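Local atomic coordinates of complement C1r subcomponent (Homo sapiens, PDB entry 6F1D), a protein that acts as a serine protease of the classical complement pathway, activating C1s within the C1 complex, here represented by its second CUB domain. Residues A[41-52]-A[79-90]. Residues are numbered along the deposited sequence; the frame is centred on the assembly and turned at random.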
loop_
_atom_site.group_PDB
_atom_site.type_symbol
_atom_site.label_atom_id
_atom_site.label_comp_id
_atom_site.label_asym_id
_atom_site.label_seq_id
_atom_site.Cartn_x
_atom_site.Cartn_y
_atom_site.Cartn_z
ATOM N N THR A 41 -3.766 17.200 -2.919
ATOM C CA THR A 41 -3.997 16.171 -1.919
ATOM C C THR A 41 -4.176 14.827 -2.608
ATOM O O THR A 41 -4.712 14.745 -3.715
ATOM C CB THR A 41 -5.213 16.507 -1.045
ATOM O OG1 THR A 41 -5.575 15.375 -0.256
ATOM C CG2 THR A 41 -6.387 16.895 -1.882
ATOM N N LEU A 42 -3.720 13.772 -1.949
ATOM C CA LEU A 42 -3.659 12.443 -2.546
ATOM C C LEU A 42 -4.878 11.638 -2.145
ATOM O O LEU A 42 -5.294 11.666 -0.976
ATOM C CB LEU A 42 -2.398 11.700 -2.125
ATOM C CG LEU A 42 -1.197 12.290 -2.822
ATOM C CD1 LEU A 42 0.023 11.970 -1.981
ATOM C CD2 LEU A 42 -1.128 11.628 -4.226
ATOM N N HIS A 43 -5.487 10.996 -3.142
ATOM C CA HIS A 43 -6.566 10.032 -2.972
ATOM C C HIS A 43 -6.073 8.657 -3.411
ATOM O O HIS A 43 -5.457 8.522 -4.484
ATOM C CB HIS A 43 -7.782 10.424 -3.813
ATOM C CG HIS A 43 -8.464 11.671 -3.354
ATOM N ND1 HIS A 43 -9.748 11.673 -2.861
ATOM C CD2 HIS A 43 -8.061 12.960 -3.365
ATOM C CE1 HIS A 43 -10.105 12.914 -2.570
ATOM N NE2 HIS A 43 -9.093 13.714 -2.861
ATOM N N LEU A 44 -6.348 7.635 -2.602
ATOM C CA LEU A 44 -5.901 6.265 -2.897
ATOM C C LEU A 44 -7.115 5.370 -3.087
ATOM O O LEU A 44 -8.096 5.451 -2.320
ATOM C CB LEU A 44 -5.058 5.691 -1.746
ATOM C CG LEU A 44 -3.917 6.522 -1.168
ATOM C CD1 LEU A 44 -3.263 5.689 -0.074
ATOM C CD2 LEU A 44 -2.925 6.816 -2.260
ATOM N N LYS A 45 -7.049 4.528 -4.112
ATOM C CA LYS A 45 -8.117 3.604 -4.415
ATOM C C LYS A 45 -7.532 2.226 -4.693
ATOM O O LYS A 45 -6.837 2.047 -5.690
ATOM C CB LYS A 45 -8.868 4.079 -5.650
ATOM C CG LYS A 45 -9.819 3.056 -6.084
ATOM C CD LYS A 45 -10.121 3.168 -7.555
ATOM C CE LYS A 45 -11.437 2.550 -7.775
ATOM N NZ LYS A 45 -12.565 3.274 -7.122
ATOM N N PHE A 46 -7.877 1.244 -3.886
ATOM C CA PHE A 46 -7.372 -0.090 -4.155
ATOM C C PHE A 46 -8.223 -0.799 -5.181
ATOM O O PHE A 46 -9.449 -0.708 -5.151
ATOM C CB PHE A 46 -7.339 -0.888 -2.867
ATOM C CG PHE A 46 -6.179 -0.509 -1.989
ATOM C CD1 PHE A 46 -4.975 -1.173 -2.120
ATOM C CD2 PHE A 46 -6.275 0.541 -1.100
ATOM C CE1 PHE A 46 -3.862 -0.808 -1.326
ATOM C CE2 PHE A 46 -5.186 0.911 -0.303
ATOM C CZ PHE A 46 -3.987 0.225 -0.410
ATOM N N LEU A 47 -7.570 -1.600 -6.008
ATOM C CA LEU A 47 -8.224 -2.421 -6.997
ATOM C C LEU A 47 -8.477 -3.814 -6.447
ATOM O O LEU A 47 -7.991 -4.181 -5.382
ATOM C CB LEU A 47 -7.379 -2.473 -8.261
ATOM C CG LEU A 47 -7.358 -1.134 -9.032
ATOM C CD1 LEU A 47 -8.688 -0.406 -8.968
ATOM C CD2 LEU A 47 -6.300 -0.204 -8.573
ATOM N N GLU A 48 -9.283 -4.580 -7.166
ATOM C CA GLU A 48 -9.408 -5.997 -6.839
ATOM C C GLU A 48 -8.654 -6.834 -7.864
ATOM O O GLU A 48 -8.591 -6.460 -9.033
ATOM C CB GLU A 48 -10.883 -6.426 -6.819
ATOM C CG GLU A 48 -11.712 -5.611 -5.844
ATOM C CD GLU A 48 -13.143 -6.117 -5.664
ATOM O OE1 GLU A 48 -13.741 -5.817 -4.602
ATOM O OE2 GLU A 48 -13.675 -6.796 -6.577
ATOM N N PRO A 49 -8.075 -7.973 -7.481
ATOM C CA PRO A 49 -8.013 -8.586 -6.161
ATOM C C PRO A 49 -7.102 -7.883 -5.179
ATOM O O PRO A 49 -6.117 -7.228 -5.526
ATOM C CB PRO A 49 -7.465 -9.984 -6.458
ATOM C CG PRO A 49 -6.585 -9.742 -7.642
ATOM C CD PRO A 49 -7.429 -8.827 -8.491
ATOM N N PHE A 50 -7.480 -8.032 -3.917
ATOM C CA PHE A 50 -6.694 -7.596 -2.771
ATOM C C PHE A 50 -6.570 -8.833 -1.909
ATOM O O PHE A 50 -7.585 -9.455 -1.584
ATOM C CB PHE A 50 -7.398 -6.466 -2.016
ATOM C CG PHE A 50 -6.639 -5.952 -0.808
ATOM C CD1 PHE A 50 -6.818 -6.520 0.448
ATOM C CD2 PHE A 50 -5.799 -4.889 -0.936
ATOM C CE1 PHE A 50 -6.120 -6.010 1.558
ATOM C CE2 PHE A 50 -5.125 -4.376 0.135
ATOM C CZ PHE A 50 -5.276 -4.941 1.388
ATOM N N ASP A 51 -5.339 -9.237 -1.591
ATOM C CA ASP A 51 -5.160 -10.496 -0.863
ATOM C C ASP A 51 -3.820 -10.426 -0.131
ATOM O O ASP A 51 -2.765 -10.615 -0.746
ATOM C CB ASP A 51 -5.250 -11.689 -1.821
ATOM C CG ASP A 51 -4.912 -13.008 -1.153
ATOM O OD1 ASP A 51 -5.109 -13.106 0.092
ATOM O OD2 ASP A 51 -4.465 -13.946 -1.873
ATOM N N ILE A 52 -3.874 -10.090 1.153
ATOM C CA ILE A 52 -2.695 -10.102 2.014
ATOM C C ILE A 52 -2.981 -11.141 3.084
ATOM O O ILE A 52 -4.071 -11.139 3.672
ATOM C CB ILE A 52 -2.424 -8.722 2.631
ATOM C CG1 ILE A 52 -2.160 -7.680 1.525
ATOM C CG2 ILE A 52 -1.248 -8.769 3.675
ATOM C CD1 ILE A 52 -1.877 -6.293 2.050
ATOM N N GLY A 79 -5.733 -9.244 4.741
ATOM C CA GLY A 79 -6.964 -9.949 4.393
ATOM C C GLY A 79 -7.361 -9.792 2.933
ATOM O O GLY A 79 -6.549 -9.426 2.078
ATOM N N LYS A 80 -8.633 -10.116 2.645
ATOM C CA LYS A 80 -9.141 -10.264 1.275
ATOM C C LYS A 80 -10.154 -9.200 0.868
ATOM O O LYS A 80 -10.636 -9.212 -0.278
ATOM C CB LYS A 80 -9.773 -11.655 1.089
ATOM C CG LYS A 80 -8.806 -12.810 1.213
ATOM C CD LYS A 80 -9.006 -13.820 0.088
ATOM C CE LYS A 80 -8.194 -15.090 0.313
ATOM N NZ LYS A 80 -8.775 -16.241 -0.459
ATOM N N GLN A 81 -10.499 -8.285 1.759
ATOM C CA GLN A 81 -11.411 -7.192 1.443
ATOM C C GLN A 81 -10.563 -5.930 1.308
ATOM O O GLN A 81 -9.762 -5.611 2.196
ATOM C CB GLN A 81 -12.502 -7.042 2.513
ATOM C CG GLN A 81 -12.053 -7.026 4.019
ATOM C CD GLN A 81 -11.426 -8.340 4.545
ATOM O OE1 GLN A 81 -12.122 -9.371 4.733
ATOM N NE2 GLN A 81 -10.125 -8.326 4.806
ATOM N N ARG A 82 -10.656 -5.255 0.175
ATOM C CA ARG A 82 -9.748 -4.131 0.007
ATOM C C ARG A 82 -10.128 -3.004 0.958
ATOM O O ARG A 82 -11.293 -2.885 1.352
ATOM C CB ARG A 82 -9.761 -3.631 -1.426
ATOM C CG ARG A 82 -11.078 -3.293 -1.896
ATOM C CD ARG A 82 -11.000 -3.151 -3.368
ATOM N NE ARG A 82 -12.335 -3.143 -3.919
ATOM C CZ ARG A 82 -13.052 -2.046 -4.065
ATOM N NH1 ARG A 82 -12.544 -0.871 -3.692
ATOM N NH2 ARG A 82 -14.269 -2.134 -4.579
ATOM N N PRO A 83 -9.159 -2.202 1.388
ATOM C CA PRO A 83 -9.476 -1.025 2.204
ATOM C C PRO A 83 -10.464 -0.127 1.483
ATOM O O PRO A 83 -10.566 -0.167 0.246
ATOM C CB PRO A 83 -8.120 -0.331 2.352
ATOM C CG PRO A 83 -7.118 -1.409 2.143
ATOM C CD PRO A 83 -7.709 -2.319 1.131
ATOM N N PRO A 84 -11.201 0.710 2.206
ATOM C CA PRO A 84 -12.028 1.705 1.525
ATOM C C PRO A 84 -11.128 2.758 0.910
ATOM O O PRO A 84 -9.952 2.888 1.259
ATOM C CB PRO A 84 -12.892 2.287 2.646
ATOM C CG PRO A 84 -11.982 2.197 3.846
ATOM C CD PRO A 84 -11.142 0.943 3.660
ATOM N N ASP A 85 -11.680 3.487 -0.044
ATOM C CA ASP A 85 -10.927 4.558 -0.683
ATOM C C ASP A 85 -10.451 5.572 0.353
ATOM O O ASP A 85 -11.191 5.928 1.271
ATOM C CB ASP A 85 -11.812 5.231 -1.727
ATOM C CG ASP A 85 -12.158 4.304 -2.873
ATOM O OD1 ASP A 85 -11.705 3.130 -2.880
ATOM O OD2 ASP A 85 -12.889 4.753 -3.785
ATOM N N LEU A 86 -9.218 6.057 0.201
ATOM C CA LEU A 86 -8.600 6.937 1.188
ATOM C C LEU A 86 -8.385 8.324 0.608
ATOM O O LEU A 86 -7.651 8.492 -0.368
ATOM C CB LEU A 86 -7.273 6.365 1.667
ATOM C CG LEU A 86 -7.498 5.092 2.458
ATOM C CD1 LEU A 86 -6.168 4.378 2.697
ATOM C CD2 LEU A 86 -8.191 5.474 3.754
ATOM N N ASP A 87 -9.014 9.311 1.219
ATOM C CA ASP A 87 -8.704 10.709 0.987
ATOM C C ASP A 87 -7.743 11.153 2.088
ATOM O O ASP A 87 -8.162 11.373 3.225
ATOM C CB ASP A 87 -9.983 11.541 0.997
ATOM C CG ASP A 87 -9.701 13.045 1.015
ATOM O OD1 ASP A 87 -8.512 13.463 0.927
ATOM O OD2 ASP A 87 -10.681 13.813 1.088
ATOM N N THR A 88 -6.476 11.333 1.743
ATOM C CA THR A 88 -5.435 11.484 2.749
ATOM C C THR A 88 -5.241 12.904 3.257
ATOM O O THR A 88 -4.485 13.082 4.210
ATOM C CB THR A 88 -4.096 11.017 2.199
ATOM O OG1 THR A 88 -3.671 11.948 1.196
ATOM C CG2 THR A 88 -4.188 9.592 1.639
ATOM N N SER A 89 -5.855 13.912 2.627
ATOM C CA SER A 89 -5.602 15.322 2.931
ATOM C C SER A 89 -4.112 15.661 3.013
ATOM O O SER A 89 -3.705 16.550 3.755
ATOM C CB SER A 89 -6.307 15.736 4.223
ATOM O OG SER A 89 -7.708 15.706 4.023
ATOM N N SER A 90 -3.295 15.004 2.205
ATOM C CA SER A 90 -1.853 15.138 2.322
ATOM C C SER A 90 -1.216 15.104 0.943
ATOM O O SER A 90 -1.706 14.422 0.049
ATOM C CB SER A 90 -1.277 13.988 3.160
ATOM O OG SER A 90 0.117 14.153 3.323
HETATM O O HOH W 1 -9.962 1.495 -1.931
HETATM O O HOH W 2 -11.649 -7.195 -2.189
HETATM O O HOH W 3 -10.377 -8.616 -3.062
#
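R82 CA and P83 CD lie over one face of the F50 ring, each offset toward its rim: P83 CD stands 3.7 Å from the F50 ring centroid, 21° off the normal, and both are CH-pi contacts. The CA-CB bond of F50 already points toward 79-90, and with CG anti to the backbone N the ring is carried on alongside R82 and P83. P83 is shared, its CG lying over one face of F46, 3.9 Å from F46 CD2, and so the proline ring bridges both phenylalanines. Replacing F50 with an alanine would probably open a gap beside R82 CA and P83 CD. R82 runs extended from CG to NE and crosses E48 at about a right angle; in the hydrogen bond of their salt bridge, R82 NE donates to E48 OE1 over 3.1 Å, nearly straight at 173°. The oxygen lies close to the guanidinium plane, but the donor comes from the anti side, tilted out of the carboxylate plane, and the two planes are steeply inclined.

In the CUB beta-sandwich, 86-87 is the edge strand of the four-stranded antiparallel sheet, next to 40-46. L44 and L86 form a hydrogen-bonded pair, with L44 N to L86 O at 2.7 Å, and turn their side chains to the same face, toward the opposing sheet, where L86 touches I67. On the other face the H43 ring stacks on the D87 carboxylate, planes 18° apart and H43 CE1 3.6 Å from D87 CG, while H43 NE2 bonds E115. D87 OD1 also accepts from S89 N, an Asx turn. L42 O is gripped twice by T88, from its N and from OG1 at 2.7 Å. Near the calcium site, after a one-residue register shift from L44-L86, a single hydrogen-bonded antiparallel bridge joins I52 and G79, I52 N to G79 O at 2.9 Å.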